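Local coordinates for MobB protein homolog (Geobacillus stearothermophilus, PDB 1XJC) that is of unknown function but, as a MobB homolog, probably binds a nucleotide and serves molybdopterin guanine dinucleotide synthesis, at residues Val10-Ser15 and Gly104-Arg109; Thr18-Lys23 and Val113-Ser118; Glu120-Leu125 and Leu144-Phe149; Ile131-Ala136 and Ile158-Asn163. All blocks are in the same frame, centred on the assembly; numbering follows the deposited sequence.

Contact 1: residues Val10-Ser15 and Gly104-Arg109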
loop_
_atom_site.group_PDB
_atom_site.type_symbol
_atom_site.label_atom_id
_atom_site.label_comp_id
_atom_site.label_asym_id
_atom_site.label_seq_id
_atom_site.Cartn_x
_atom_site.Cartn_y
_atom_site.Cartn_z
ATOM N N VAL A 10 -3.701 -2.798 -3.265
ATOM C CA VAL A 10 -4.591 -2.556 -4.399
ATOM C C VAL A 10 -5.989 -3.134 -4.190
ATOM O O VAL A 10 -6.160 -4.174 -3.536
ATOM C CB VAL A 10 -4.001 -3.146 -5.711
ATOM C CG1 VAL A 10 -2.659 -2.486 -6.011
ATOM C CG2 VAL A 10 -3.817 -4.667 -5.576
ATOM N N GLY A 11 -6.985 -2.454 -4.753
ATOM C CA GLY A 11 -8.359 -2.899 -4.633
ATOM C C GLY A 11 -9.328 -1.803 -5.043
ATOM O O GLY A 11 -8.962 -0.618 -5.117
ATOM N N TYR A 12 -10.569 -2.196 -5.307
ATOM C CA TYR A 12 -11.595 -1.250 -5.714
ATOM C C TYR A 12 -12.166 -0.502 -4.509
ATOM O O TYR A 12 -11.748 -0.731 -3.366
ATOM C CB TYR A 12 -12.680 -2.002 -6.486
ATOM C CG TYR A 12 -12.145 -2.599 -7.780
ATOM C CD1 TYR A 12 -11.674 -1.771 -8.804
ATOM C CD2 TYR A 12 -12.062 -3.985 -7.964
ATOM C CE1 TYR A 12 -11.133 -2.307 -9.977
ATOM C CE2 TYR A 12 -11.523 -4.530 -9.131
ATOM C CZ TYR A 12 -11.061 -3.687 -10.133
ATOM O OH TYR A 12 -10.541 -4.205 -11.299
ATOM N N LYS A 13 -13.103 0.403 -4.771
ATOM C CA LYS A 13 -13.738 1.202 -3.716
ATOM C C LYS A 13 -14.357 0.322 -2.630
ATOM O O LYS A 13 -14.986 -0.684 -2.936
ATOM C CB LYS A 13 -14.815 2.114 -4.329
ATOM C CG LYS A 13 -15.779 2.717 -3.309
ATOM C CD LYS A 13 -16.191 4.139 -3.657
ATOM C CE LYS A 13 -15.032 5.108 -3.421
ATOM N NZ LYS A 13 -15.416 6.527 -3.703
ATOM N N HIS A 14 -14.144 0.698 -1.368
ATOM C CA HIS A 14 -14.685 -0.037 -0.212
ATOM C C HIS A 14 -14.251 -1.501 -0.157
ATOM O O HIS A 14 -14.956 -2.334 0.405
ATOM C CB HIS A 14 -16.224 0.032 -0.212
ATOM C CG HIS A 14 -16.767 1.429 -0.290
ATOM N ND1 HIS A 14 -18.004 1.719 -0.828
ATOM C CD2 HIS A 14 -16.256 2.613 0.126
ATOM C CE1 HIS A 14 -18.232 3.020 -0.736
ATOM N NE2 HIS A 14 -17.188 3.585 -0.160
ATOM N N SER A 15 -13.102 -1.823 -0.747
ATOM C CA SER A 15 -12.605 -3.190 -0.719
ATOM C C SER A 15 -11.980 -3.526 0.641
ATOM O O SER A 15 -11.839 -4.700 0.998
ATOM C CB SER A 15 -11.560 -3.377 -1.817
ATOM O OG SER A 15 -10.478 -2.469 -1.667
ATOM N N GLY A 104 -2.689 1.768 -4.646
ATOM C CA GLY A 104 -2.972 1.983 -6.055
ATOM C C GLY A 104 -1.768 1.720 -6.953
ATOM O O GLY A 104 -0.885 0.945 -6.586
ATOM N N TYR A 105 -1.734 2.365 -8.124
ATOM C CA TYR A 105 -0.638 2.203 -9.096
ATOM C C TYR A 105 -0.486 0.711 -9.411
ATOM O O TYR A 105 0.639 0.190 -9.522
ATOM C CB TYR A 105 0.675 2.733 -8.505
ATOM C CG TYR A 105 0.629 4.188 -8.084
ATOM C CD1 TYR A 105 0.859 5.217 -9.002
ATOM C CD2 TYR A 105 0.310 4.536 -6.776
ATOM C CE1 TYR A 105 0.764 6.564 -8.612
ATOM C CE2 TYR A 105 0.216 5.859 -6.382
ATOM C CZ TYR A 105 0.439 6.871 -7.301
ATOM O OH TYR A 105 0.309 8.179 -6.885
ATOM N N LYS A 106 -1.625 0.038 -9.571
ATOM C CA LYS A 106 -1.666 -1.405 -9.809
ATOM C C LYS A 106 -0.776 -1.956 -10.912
ATOM O O LYS A 106 -0.452 -3.146 -10.901
ATOM C CB LYS A 106 -3.114 -1.869 -10.038
ATOM C CG LYS A 106 -3.716 -1.458 -11.376
ATOM C CD LYS A 106 -5.154 -1.977 -11.539
ATOM C CE LYS A 106 -5.745 -1.520 -12.877
ATOM N NZ LYS A 106 -7.160 -1.983 -13.108
ATOM N N GLN A 107 -0.371 -1.120 -11.863
ATOM C CA GLN A 107 0.499 -1.599 -12.928
ATOM C C GLN A 107 1.952 -1.705 -12.444
ATOM O O GLN A 107 2.771 -2.386 -13.071
ATOM C CB GLN A 107 0.427 -0.674 -14.167
ATOM C CG GLN A 107 1.142 0.685 -14.040
ATOM C CD GLN A 107 0.362 1.694 -13.202
ATOM O OE1 GLN A 107 -0.758 1.428 -12.775
ATOM N NE2 GLN A 107 0.950 2.869 -12.981
ATOM N N GLU A 108 2.285 -1.038 -11.338
ATOM C CA GLU A 108 3.664 -1.109 -10.839
ATOM C C GLU A 108 3.915 -2.519 -10.330
ATOM O O GLU A 108 2.969 -3.236 -9.999
ATOM C CB GLU A 108 3.910 -0.065 -9.741
ATOM C CG GLU A 108 3.830 1.356 -10.253
ATOM C CD GLU A 108 4.830 1.607 -11.356
ATOM O OE1 GLU A 108 6.043 1.532 -11.101
ATOM O OE2 GLU A 108 4.406 1.865 -12.496
ATOM N N ARG A 109 5.181 -2.915 -10.240
ATOM C CA ARG A 109 5.493 -4.288 -9.860
ATOM C C ARG A 109 6.056 -4.597 -8.464
ATOM O O ARG A 109 6.728 -5.616 -8.279
ATOM C CB ARG A 109 6.408 -4.878 -10.942
ATOM C CG ARG A 109 5.768 -4.848 -12.343
ATOM C CD ARG A 109 6.738 -5.294 -13.428
ATOM N NE ARG A 109 7.094 -6.704 -13.296
ATOM C CZ ARG A 109 6.333 -7.708 -13.720
ATOM N NH1 ARG A 109 5.172 -7.458 -14.316
ATOM N NH2 ARG A 109 6.724 -8.962 -13.537
#
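Val-10 meets Gly-104 and Lys-106 in a small packing contact between the end of strand 6-10 and the loop after strand 99-103, at the C-terminal ends of two neighbouring parallel strands. The Val-10 and Gly-104 CA atoms lie 5.1 Å apart, the spacing of adjacent strands, and no hydrogen bond spans the two segments. Val-10 does most of the touching through one methyl: with CG1 anti to its own carbonyl carbon (chi1 -61°), that branch reaches the Gly-104 O at 3.9 Å and lies 4.1 Å from Lys-106 CB. Valine suits this buried place, where it also touches Val-114 and Leu-128, while Gly-104 has backbone angles at which a CB would be jammed against the preceding carbonyl. Lys-106 follows in a type I turn closed by Glu-108 N to Tyr-105 O at 2.7 Å. Its extended chain carries NZ to within 4.4 Å of Tyr-12 OH, too far for a bond; that hydroxyl is hydrogen-bonded to Ser-124 instead. Beyond Val-10 the chain folds into a type II turn, with His-14 at positive phi. Tyr-12 O closes it by accepting two bonds, from Ser-15 N at 3.1 Å and from Ser-15 OG at 2.7 Å, the hydroxyl lying in the carbonyl plane. Glycine suits position 11, since a CB there would run into Ser-15 OG as it is placed. Its carbonyl accepts a bond from Lys-17 NZ. Strand, glycine-rich turn and helix, with a Walker A sequence pattern, are consistent with the phosphate-binding loop of the P-loop NTPase fold.

Contact 2: residues Thr18-Lys23 and Val113-Ser118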
loop_
_atom_site.group_PDB
_atom_site.type_symbol
_atom_site.label_atom_id
_atom_site.label_comp_id
_atom_site.label_asym_id
_atom_site.label_seq_id
_atom_site.Cartn_x
_atom_site.Cartn_y
_atom_site.Cartn_z
ATOM N N THR A 18 -8.527 0.849 3.098
ATOM C CA THR A 18 -8.383 1.870 4.142
ATOM C C THR A 18 -8.069 1.196 5.488
ATOM O O THR A 18 -7.216 1.639 6.254
ATOM C CB THR A 18 -9.689 2.684 4.303
ATOM O OG1 THR A 18 -9.974 3.384 3.086
ATOM C CG2 THR A 18 -9.567 3.670 5.465
ATOM N N THR A 19 -8.787 0.124 5.785
ATOM C CA THR A 19 -8.554 -0.620 7.009
ATOM C C THR A 19 -7.120 -1.163 7.007
ATOM O O THR A 19 -6.383 -0.960 7.966
ATOM C CB THR A 19 -9.578 -1.766 7.141
ATOM O OG1 THR A 19 -10.835 -1.205 7.542
ATOM C CG2 THR A 19 -9.114 -2.825 8.169
ATOM N N LEU A 20 -6.715 -1.830 5.925
ATOM C CA LEU A 20 -5.352 -2.364 5.848
ATOM C C LEU A 20 -4.283 -1.276 5.979
ATOM O O LEU A 20 -3.361 -1.413 6.780
ATOM C CB LEU A 20 -5.125 -3.118 4.544
ATOM C CG LEU A 20 -3.680 -3.623 4.402
ATOM C CD1 LEU A 20 -3.352 -4.606 5.541
ATOM C CD2 LEU A 20 -3.514 -4.299 3.053
HETATM N N MSE A 21 -4.406 -0.200 5.205
HETATM C CA MSE A 21 -3.422 0.895 5.276
HETATM C C MSE A 21 -3.291 1.427 6.697
HETATM O O MSE A 21 -2.191 1.589 7.229
HETATM C CB MSE A 21 -3.822 2.063 4.350
HETATM C CG MSE A 21 -3.634 1.799 2.863
HETATM SE SE MSE A 21 -1.758 1.575 2.355
HETATM C CE MSE A 21 -1.224 3.462 2.263
ATOM N N GLU A 22 -4.424 1.707 7.323
ATOM C CA GLU A 22 -4.387 2.244 8.675
ATOM C C GLU A 22 -3.732 1.326 9.685
ATOM O O GLU A 22 -2.867 1.747 10.456
ATOM C CB GLU A 22 -5.807 2.607 9.136
ATOM C CG GLU A 22 -6.160 4.048 8.779
ATOM C CD GLU A 22 -7.586 4.450 9.155
ATOM O OE1 GLU A 22 -8.082 4.018 10.227
ATOM O OE2 GLU A 22 -8.190 5.220 8.373
ATOM N N LYS A 23 -4.136 0.064 9.680
ATOM C CA LYS A 23 -3.586 -0.881 10.632
ATOM C C LYS A 23 -2.136 -1.207 10.352
ATOM O O LYS A 23 -1.346 -1.368 11.279
ATOM C CB LYS A 23 -4.421 -2.168 10.627
ATOM C CG LYS A 23 -5.812 -1.970 11.209
ATOM C CD LYS A 23 -6.629 -3.249 11.111
ATOM C CE LYS A 23 -8.047 -3.005 11.601
ATOM N NZ LYS A 23 -8.022 -2.498 13.008
ATOM N N VAL A 113 -0.536 -6.474 -1.845
ATOM C CA VAL A 113 -1.612 -7.167 -1.171
ATOM C C VAL A 113 -2.856 -6.747 -1.955
ATOM O O VAL A 113 -3.075 -5.562 -2.199
ATOM C CB VAL A 113 -1.754 -6.721 0.292
ATOM C CG1 VAL A 113 -2.994 -7.411 0.919
ATOM C CG2 VAL A 113 -0.466 -7.063 1.068
ATOM N N VAL A 114 -3.660 -7.716 -2.368
ATOM C CA VAL A 114 -4.851 -7.411 -3.136
ATOM C C VAL A 114 -6.090 -7.567 -2.246
ATOM O O VAL A 114 -6.266 -8.606 -1.586
ATOM C CB VAL A 114 -4.968 -8.364 -4.360
ATOM C CG1 VAL A 114 -6.239 -8.037 -5.157
ATOM C CG2 VAL A 114 -3.715 -8.249 -5.257
ATOM N N LEU A 115 -6.921 -6.528 -2.208
ATOM C CA LEU A 115 -8.153 -6.552 -1.429
ATOM C C LEU A 115 -9.313 -6.748 -2.401
ATOM O O LEU A 115 -9.415 -6.053 -3.430
ATOM C CB LEU A 115 -8.322 -5.252 -0.636
ATOM C CG LEU A 115 -7.422 -5.249 0.608
ATOM C CD1 LEU A 115 -6.389 -4.175 0.475
ATOM C CD2 LEU A 115 -8.261 -5.052 1.872
ATOM N N VAL A 116 -10.175 -7.711 -2.092
ATOM C CA VAL A 116 -11.294 -8.013 -2.971
ATOM C C VAL A 116 -12.606 -8.155 -2.213
ATOM O O VAL A 116 -12.657 -8.783 -1.152
ATOM C CB VAL A 116 -11.034 -9.329 -3.781
ATOM C CG1 VAL A 116 -9.733 -9.199 -4.610
ATOM C CG2 VAL A 116 -10.929 -10.512 -2.849
ATOM N N ARG A 117 -13.666 -7.578 -2.772
ATOM C CA ARG A 117 -14.986 -7.665 -2.155
ATOM C C ARG A 117 -15.703 -8.921 -2.630
ATOM O O ARG A 117 -16.600 -9.439 -1.957
ATOM C CB ARG A 117 -15.837 -6.454 -2.552
ATOM C CG ARG A 117 -15.179 -5.111 -2.271
ATOM C CD ARG A 117 -15.875 -4.002 -3.060
ATOM N NE ARG A 117 -15.789 -4.238 -4.505
ATOM C CZ ARG A 117 -16.139 -3.351 -5.439
ATOM N NH1 ARG A 117 -16.605 -2.150 -5.092
ATOM N NH2 ARG A 117 -16.022 -3.666 -6.722
ATOM N N SER A 118 -15.272 -9.433 -3.775
ATOM C CA SER A 118 -15.951 -10.571 -4.382
ATOM C C SER A 118 -15.077 -11.364 -5.344
ATOM O O SER A 118 -13.955 -10.972 -5.663
ATOM C CB SER A 118 -17.137 -10.037 -5.174
ATOM O OG SER A 118 -16.656 -9.122 -6.154
#
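Leu-20 sends a single methyl, CD2, against two side chains of strand 112-116: it lies 3.8 Å from Val-113 CG1 and 3.9 Å from Leu-115 CD1. Both encounters are oblique, the branches crossing one another rather than running alongside. Leu-20 has CG anti to the backbone N (chi1 177°), a torsion that directs the isobutyl group off the helix and down onto the sheet. Val-113 and Leu-115 are two apart on an extended strand and therefore face the same way, toward the helix, whereas Val-114 between them points to the other side of the sheet. The longer leucines span the gap between helix and sheet, while the compact valine lies close to its strand. The backbones stay well separated, with the Leu-20 and Leu-115 CA atoms 8.9 Å apart, and the side chains fill the interval.

In the next shell, Val-9 of strand 6-10 touches both Leu-20 and Leu-115, while Leu-161 of helix 154-166 packs on Leu-20 and Val-113. The strand is fixed by backbone bonds to strand 6-10 on one edge and to strand 131-136 on the other; the helix is held by its own turns, as in Glu-22 N to Thr-18 O at 3.0 Å. Past the strand, Arg-117 forms a salt bridge with Asp-121, and Ser-118 OG caps the following helix at Asp-121 N. All three touching residues are buried and no hydrogen bond bridges the segments, which implies that at this point the helix after the putative P-loop probably rests on the sheet through apolar fit and exclusion of water.

Contact 3: residues Glu120-Leu125 and Leu144-Phe149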
loop_
_atom_site.group_PDB
_atom_site.type_symbol
_atom_site.label_atom_id
_atom_site.label_comp_id
_atom_site.label_asym_id
_atom_site.label_seq_id
_atom_site.Cartn_x
_atom_site.Cartn_y
_atom_site.Cartn_z
ATOM N N GLU A 120 -15.738 -11.630 -8.353
ATOM C CA GLU A 120 -15.685 -10.758 -9.529
ATOM C C GLU A 120 -14.508 -9.773 -9.453
ATOM O O GLU A 120 -13.817 -9.544 -10.458
ATOM C CB GLU A 120 -17.000 -9.981 -9.678
ATOM C CG GLU A 120 -17.012 -8.998 -10.840
ATOM C CD GLU A 120 -18.363 -8.310 -11.030
ATOM O OE1 GLU A 120 -19.370 -9.018 -11.271
ATOM O OE2 GLU A 120 -18.420 -7.059 -10.946
ATOM N N ASP A 121 -14.291 -9.173 -8.280
ATOM C CA ASP A 121 -13.157 -8.256 -8.110
ATOM C C ASP A 121 -11.861 -9.035 -8.365
ATOM O O ASP A 121 -10.944 -8.544 -9.018
ATOM C CB ASP A 121 -13.056 -7.730 -6.673
ATOM C CG ASP A 121 -13.949 -6.541 -6.397
ATOM O OD1 ASP A 121 -14.692 -6.098 -7.282
ATOM O OD2 ASP A 121 -13.898 -6.036 -5.258
ATOM N N TRP A 122 -11.782 -10.236 -7.797
ATOM C CA TRP A 122 -10.589 -11.073 -7.913
ATOM C C TRP A 122 -10.299 -11.481 -9.348
ATOM O O TRP A 122 -9.135 -11.572 -9.746
ATOM C CB TRP A 122 -10.740 -12.329 -7.051
ATOM C CG TRP A 122 -9.580 -13.298 -7.150
ATOM C CD1 TRP A 122 -9.645 -14.626 -7.488
ATOM C CD2 TRP A 122 -8.195 -13.008 -6.917
ATOM N NE1 TRP A 122 -8.387 -15.176 -7.475
ATOM C CE2 TRP A 122 -7.477 -14.207 -7.133
ATOM C CE3 TRP A 122 -7.484 -11.844 -6.552
ATOM C CZ2 TRP A 122 -6.080 -14.283 -6.999
ATOM C CZ3 TRP A 122 -6.094 -11.919 -6.420
ATOM C CH2 TRP A 122 -5.407 -13.133 -6.643
ATOM N N ALA A 123 -11.350 -11.747 -10.116
ATOM C CA ALA A 123 -11.186 -12.139 -11.513
ATOM C C ALA A 123 -10.474 -11.040 -12.302
ATOM O O ALA A 123 -9.663 -11.328 -13.176
ATOM C CB ALA A 123 -12.546 -12.440 -12.141
ATOM N N SER A 124 -10.758 -9.781 -11.997
ATOM C CA SER A 124 -10.103 -8.709 -12.737
ATOM C C SER A 124 -8.788 -8.231 -12.128
ATOM O O SER A 124 -8.071 -7.454 -12.763
ATOM C CB SER A 124 -11.035 -7.514 -12.886
ATOM O OG SER A 124 -11.225 -6.867 -11.645
ATOM N N LEU A 125 -8.470 -8.689 -10.914
ATOM C CA LEU A 125 -7.243 -8.273 -10.230
ATOM C C LEU A 125 -6.189 -9.378 -10.082
ATOM O O LEU A 125 -5.049 -9.095 -9.746
ATOM C CB LEU A 125 -7.580 -7.725 -8.831
ATOM C CG LEU A 125 -8.489 -6.483 -8.744
ATOM C CD1 LEU A 125 -8.842 -6.200 -7.303
ATOM C CD2 LEU A 125 -7.810 -5.288 -9.358
ATOM N N LEU A 144 -5.687 -21.068 -5.670
ATOM C CA LEU A 144 -5.124 -19.777 -5.294
ATOM C C LEU A 144 -3.675 -19.985 -4.876
ATOM O O LEU A 144 -3.386 -20.771 -3.969
ATOM C CB LEU A 144 -5.929 -19.157 -4.142
ATOM C CG LEU A 144 -6.048 -17.626 -4.102
ATOM C CD1 LEU A 144 -4.670 -16.983 -4.136
ATOM C CD2 LEU A 144 -6.880 -17.154 -5.280
ATOM N N ALA A 145 -2.769 -19.281 -5.547
ATOM C CA ALA A 145 -1.337 -19.392 -5.266
ATOM C C ALA A 145 -0.862 -18.473 -4.153
ATOM O O ALA A 145 0.341 -18.390 -3.887
ATOM C CB ALA A 145 -0.533 -19.110 -6.534
ATOM N N HIS A 146 -1.792 -17.790 -3.493
ATOM C CA HIS A 146 -1.420 -16.874 -2.420
ATOM C C HIS A 146 -2.299 -17.039 -1.195
ATOM O O HIS A 146 -3.460 -17.422 -1.306
ATOM C CB HIS A 146 -1.532 -15.430 -2.908
ATOM C CG HIS A 146 -0.982 -15.217 -4.281
ATOM N ND1 HIS A 146 0.359 -15.345 -4.574
ATOM C CD2 HIS A 146 -1.600 -14.927 -5.450
ATOM C CE1 HIS A 146 0.544 -15.143 -5.867
ATOM N NE2 HIS A 146 -0.629 -14.888 -6.421
ATOM N N PRO A 147 -1.757 -16.753 -0.005
ATOM C CA PRO A 147 -2.600 -16.897 1.181
ATOM C C PRO A 147 -3.757 -15.901 1.091
ATOM O O PRO A 147 -3.607 -14.803 0.532
ATOM C CB PRO A 147 -1.645 -16.590 2.338
ATOM C CG PRO A 147 -0.585 -15.736 1.713
ATOM C CD PRO A 147 -0.381 -16.373 0.361
ATOM N N VAL A 148 -4.913 -16.306 1.604
ATOM C CA VAL A 148 -6.095 -15.455 1.597
ATOM C C VAL A 148 -6.533 -15.304 3.051
ATOM O O VAL A 148 -6.622 -16.304 3.788
ATOM C CB VAL A 148 -7.270 -16.087 0.793
ATOM C CG1 VAL A 148 -8.491 -15.136 0.803
ATOM C CG2 VAL A 148 -6.820 -16.400 -0.642
ATOM N N PHE A 149 -6.794 -14.064 3.461
ATOM C CA PHE A 149 -7.234 -13.776 4.827
ATOM C C PHE A 149 -8.571 -13.026 4.755
ATOM O O PHE A 149 -8.924 -12.408 3.740
ATOM C CB PHE A 149 -6.252 -12.843 5.570
ATOM C CG PHE A 149 -4.823 -13.341 5.663
ATOM C CD1 PHE A 149 -4.387 -14.067 6.775
ATOM C CD2 PHE A 149 -3.894 -13.022 4.661
ATOM C CE1 PHE A 149 -3.052 -14.462 6.895
ATOM C CE2 PHE A 149 -2.555 -13.411 4.766
ATOM C CZ PHE A 149 -2.128 -14.131 5.881
#
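The carbonyl O of Asp-121, just before the Trp-122 that meets Leu-144, accepts weak backbone bonds from Leu-125 N at 3.1 Å and Ser-124 N at 3.2 Å. They belong to helix 119-125, which in this P-loop NTPase-like fold packs against the parallel sheet beside strands 112-116 and 131-136. Trp-122 points from it toward the loop leading to edge strand 148-150. Its indole touches Val-114, Val-116, Ile-131 and Val-134 of the sheet, a broad apolar surface for which a large flat side chain is apt. Leu-144 comes from the opposite direction and sets CD2 obliquely against the five- and six-membered rings, tightly, at 3.3 Å from Trp-122 NE1 and 3.4 Å from Trp-122 CZ2. Replacing Trp-122 by an alanine would probably open a gap between helix and sheet and leave Leu-144 CD2 without the ring it packs on. His-146 approaches the far end of the ring. One face of its imidazole lies over the methyl of Ala-145, and it meets the indole edge to edge, His-146 CD2 lying 4.4 Å from Trp-122 CH2.

Contact 4: residues Ile131-Ala136 and Ile158-Asn163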
loop_
_atom_site.group_PDB
_atom_site.type_symbol
_atom_site.label_atom_id
_atom_site.label_comp_id
_atom_site.label_asym_id
_atom_site.label_seq_id
_atom_site.Cartn_x
_atom_site.Cartn_y
_atom_site.Cartn_z
ATOM N N ILE A 131 1.749 -10.368 -6.697
ATOM C CA ILE A 131 0.751 -10.460 -5.623
ATOM C C ILE A 131 1.292 -11.375 -4.521
ATOM O O ILE A 131 1.684 -12.502 -4.802
ATOM C CB ILE A 131 -0.589 -11.059 -6.139
ATOM C CG1 ILE A 131 -1.245 -10.080 -7.118
ATOM C CG2 ILE A 131 -1.561 -11.329 -4.956
ATOM C CD1 ILE A 131 -2.436 -10.701 -7.858
ATOM N N ARG A 132 1.319 -10.901 -3.277
ATOM C CA ARG A 132 1.814 -11.726 -2.176
ATOM C C ARG A 132 0.704 -12.271 -1.271
ATOM O O ARG A 132 0.888 -13.285 -0.592
ATOM C CB ARG A 132 2.809 -10.939 -1.316
ATOM C CG ARG A 132 4.017 -10.383 -2.083
ATOM C CD ARG A 132 4.776 -11.519 -2.783
ATOM N NE ARG A 132 5.950 -11.044 -3.512
ATOM C CZ ARG A 132 7.107 -10.720 -2.937
ATOM N NH1 ARG A 132 7.241 -10.824 -1.623
ATOM N NH2 ARG A 132 8.127 -10.283 -3.675
ATOM N N ALA A 133 -0.436 -11.598 -1.243
ATOM C CA ALA A 133 -1.542 -12.025 -0.392
ATOM C C ALA A 133 -2.800 -11.344 -0.840
ATOM O O ALA A 133 -2.750 -10.319 -1.533
ATOM C CB ALA A 133 -1.270 -11.670 1.082
ATOM N N VAL A 134 -3.921 -11.928 -0.428
ATOM C CA VAL A 134 -5.253 -11.436 -0.732
ATOM C C VAL A 134 -6.009 -11.326 0.587
ATOM O O VAL A 134 -5.908 -12.219 1.440
ATOM C CB VAL A 134 -6.046 -12.429 -1.627
ATOM C CG1 VAL A 134 -7.451 -11.846 -1.945
ATOM C CG2 VAL A 134 -5.269 -12.722 -2.928
ATOM N N ILE A 135 -6.734 -10.225 0.767
ATOM C CA ILE A 135 -7.556 -10.033 1.952
ATOM C C ILE A 135 -8.937 -9.813 1.339
ATOM O O ILE A 135 -9.124 -8.913 0.518
ATOM C CB ILE A 135 -7.077 -8.826 2.786
ATOM C CG1 ILE A 135 -5.658 -9.106 3.317
ATOM C CG2 ILE A 135 -8.063 -8.554 3.928
ATOM C CD1 ILE A 135 -5.006 -7.944 4.111
ATOM N N ALA A 136 -9.906 -10.640 1.730
ATOM C CA ALA A 136 -11.223 -10.578 1.106
ATOM C C ALA A 136 -12.429 -10.535 2.016
ATOM O O ALA A 136 -12.337 -10.850 3.203
ATOM C CB ALA A 136 -11.365 -11.769 0.163
ATOM N N ILE A 158 -1.748 -8.728 9.864
ATOM C CA ILE A 158 -0.790 -7.654 10.156
ATOM C C ILE A 158 0.551 -8.262 10.594
ATOM O O ILE A 158 1.590 -7.937 10.027
ATOM C CB ILE A 158 -1.345 -6.686 11.229
ATOM C CG1 ILE A 158 -2.546 -5.912 10.647
ATOM C CG2 ILE A 158 -0.248 -5.720 11.691
ATOM C CD1 ILE A 158 -2.194 -5.024 9.407
ATOM N N PRO A 159 0.546 -9.166 11.593
ATOM C CA PRO A 159 1.841 -9.746 11.978
ATOM C C PRO A 159 2.453 -10.497 10.773
ATOM O O PRO A 159 3.672 -10.499 10.570
ATOM C CB PRO A 159 1.468 -10.685 13.135
ATOM C CG PRO A 159 0.321 -9.961 13.773
ATOM C CD PRO A 159 -0.504 -9.540 12.563
ATOM N N TRP A 160 1.607 -11.123 9.964
ATOM C CA TRP A 160 2.120 -11.848 8.795
ATOM C C TRP A 160 2.824 -10.876 7.824
ATOM O O TRP A 160 3.950 -11.134 7.331
ATOM C CB TRP A 160 0.979 -12.553 8.067
ATOM C CG TRP A 160 1.444 -13.423 6.939
ATOM C CD1 TRP A 160 1.865 -14.723 7.021
ATOM C CD2 TRP A 160 1.583 -13.044 5.567
ATOM N NE1 TRP A 160 2.260 -15.174 5.785
ATOM C CE2 TRP A 160 2.099 -14.162 4.874
ATOM C CE3 TRP A 160 1.323 -11.867 4.855
ATOM C CZ2 TRP A 160 2.362 -14.136 3.503
ATOM C CZ3 TRP A 160 1.584 -11.841 3.492
ATOM C CH2 TRP A 160 2.099 -12.971 2.830
ATOM N N LEU A 161 2.158 -9.763 7.543
ATOM C CA LEU A 161 2.723 -8.769 6.628
ATOM C C LEU A 161 4.000 -8.157 7.197
ATOM O O LEU A 161 4.989 -8.019 6.478
ATOM C CB LEU A 161 1.699 -7.669 6.323
ATOM C CG LEU A 161 0.523 -8.107 5.455
ATOM C CD1 LEU A 161 -0.544 -7.019 5.398
ATOM C CD2 LEU A 161 1.042 -8.426 4.061
HETATM N N MSE A 162 3.989 -7.800 8.481
HETATM C CA MSE A 162 5.174 -7.214 9.100
HETATM C C MSE A 162 6.360 -8.190 8.950
HETATM O O MSE A 162 7.496 -7.786 8.646
HETATM C CB MSE A 162 4.897 -6.907 10.576
HETATM C CG MSE A 162 3.885 -5.771 10.779
HETATM SE SE MSE A 162 4.589 -4.052 10.149
HETATM C CE MSE A 162 5.632 -3.595 11.730
ATOM N N ASN A 163 6.088 -9.475 9.131
ATOM C CA ASN A 163 7.141 -10.469 8.995
ATOM C C ASN A 163 7.629 -10.507 7.544
ATOM O O ASN A 163 8.834 -10.630 7.300
ATOM C CB ASN A 163 6.653 -11.860 9.418
ATOM C CG ASN A 163 7.742 -12.919 9.286
ATOM O OD1 ASN A 163 8.784 -12.844 9.946
ATOM N ND2 ASN A 163 7.512 -13.905 8.423
#
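Apolar packing carries this contact: Trp-160 of helix 154-166 brings the CZ3-CH2 corner of its six-membered ring against Ala-133 of strand 131-136, with Trp-160 CZ3 3.7 Å from Ala-133 CB and Trp-160 CH2 4.0 Å from the same methyl. The methyl lies obliquely to the indole. Alanine suits the strand because its short side chain allows a bulky ring close to the backbone; the ring reaches it because chi1 of -174° swings Trp-160 CG to the side opposite that residue's own backbone N.

Polar atoms enter only as neighbours. Trp-160 CH2 lies 3.6 Å from Arg-132 O, a packing approach with no hydrogen bond across the segments. Arg-132 starts toward the helix but leads its charged end away, to a bond from NE to Asn-130 OD1.

Further contacts surround the indole. Leu-161 CG sits in the plane of the ring at its edge, and Phe-149 of the neighbouring strand meets it with the planes at about 55°. The helix turn is kept by Met-162 N to Ile-158 O at 2.9 Å, although Pro-159, which has no N-H to give, kinks it.

Resting on ring carbons and a methyl, this contact holds by fit and van der Waals attraction, with no charged or hydrogen-bonded pair across it.

Contact 2 is the most deeply buried of the four, all its touching residues lying inside; contacts 1, 3 and 4 mix buried residues with more exposed ones, and contact 3 is farthest from the chain centre. Contacts 2 and 4 join helices to the sheet, and contact 3 joins helix 119-125 to the loop before strand 148-150. Backbone bonds between strands 112-116 and 131-136 tie contacts 2 and 4, those between 131-136 and 148-150 contacts 3 and 4. Valine and leucine methyls make contact 2, indoles contacts 3 and 4, and a valine methyl against backbone and lysine contact 1, at the C-terminal end of the sheet, where Tyr-12 links contacts 1 and 3 through Ser-124.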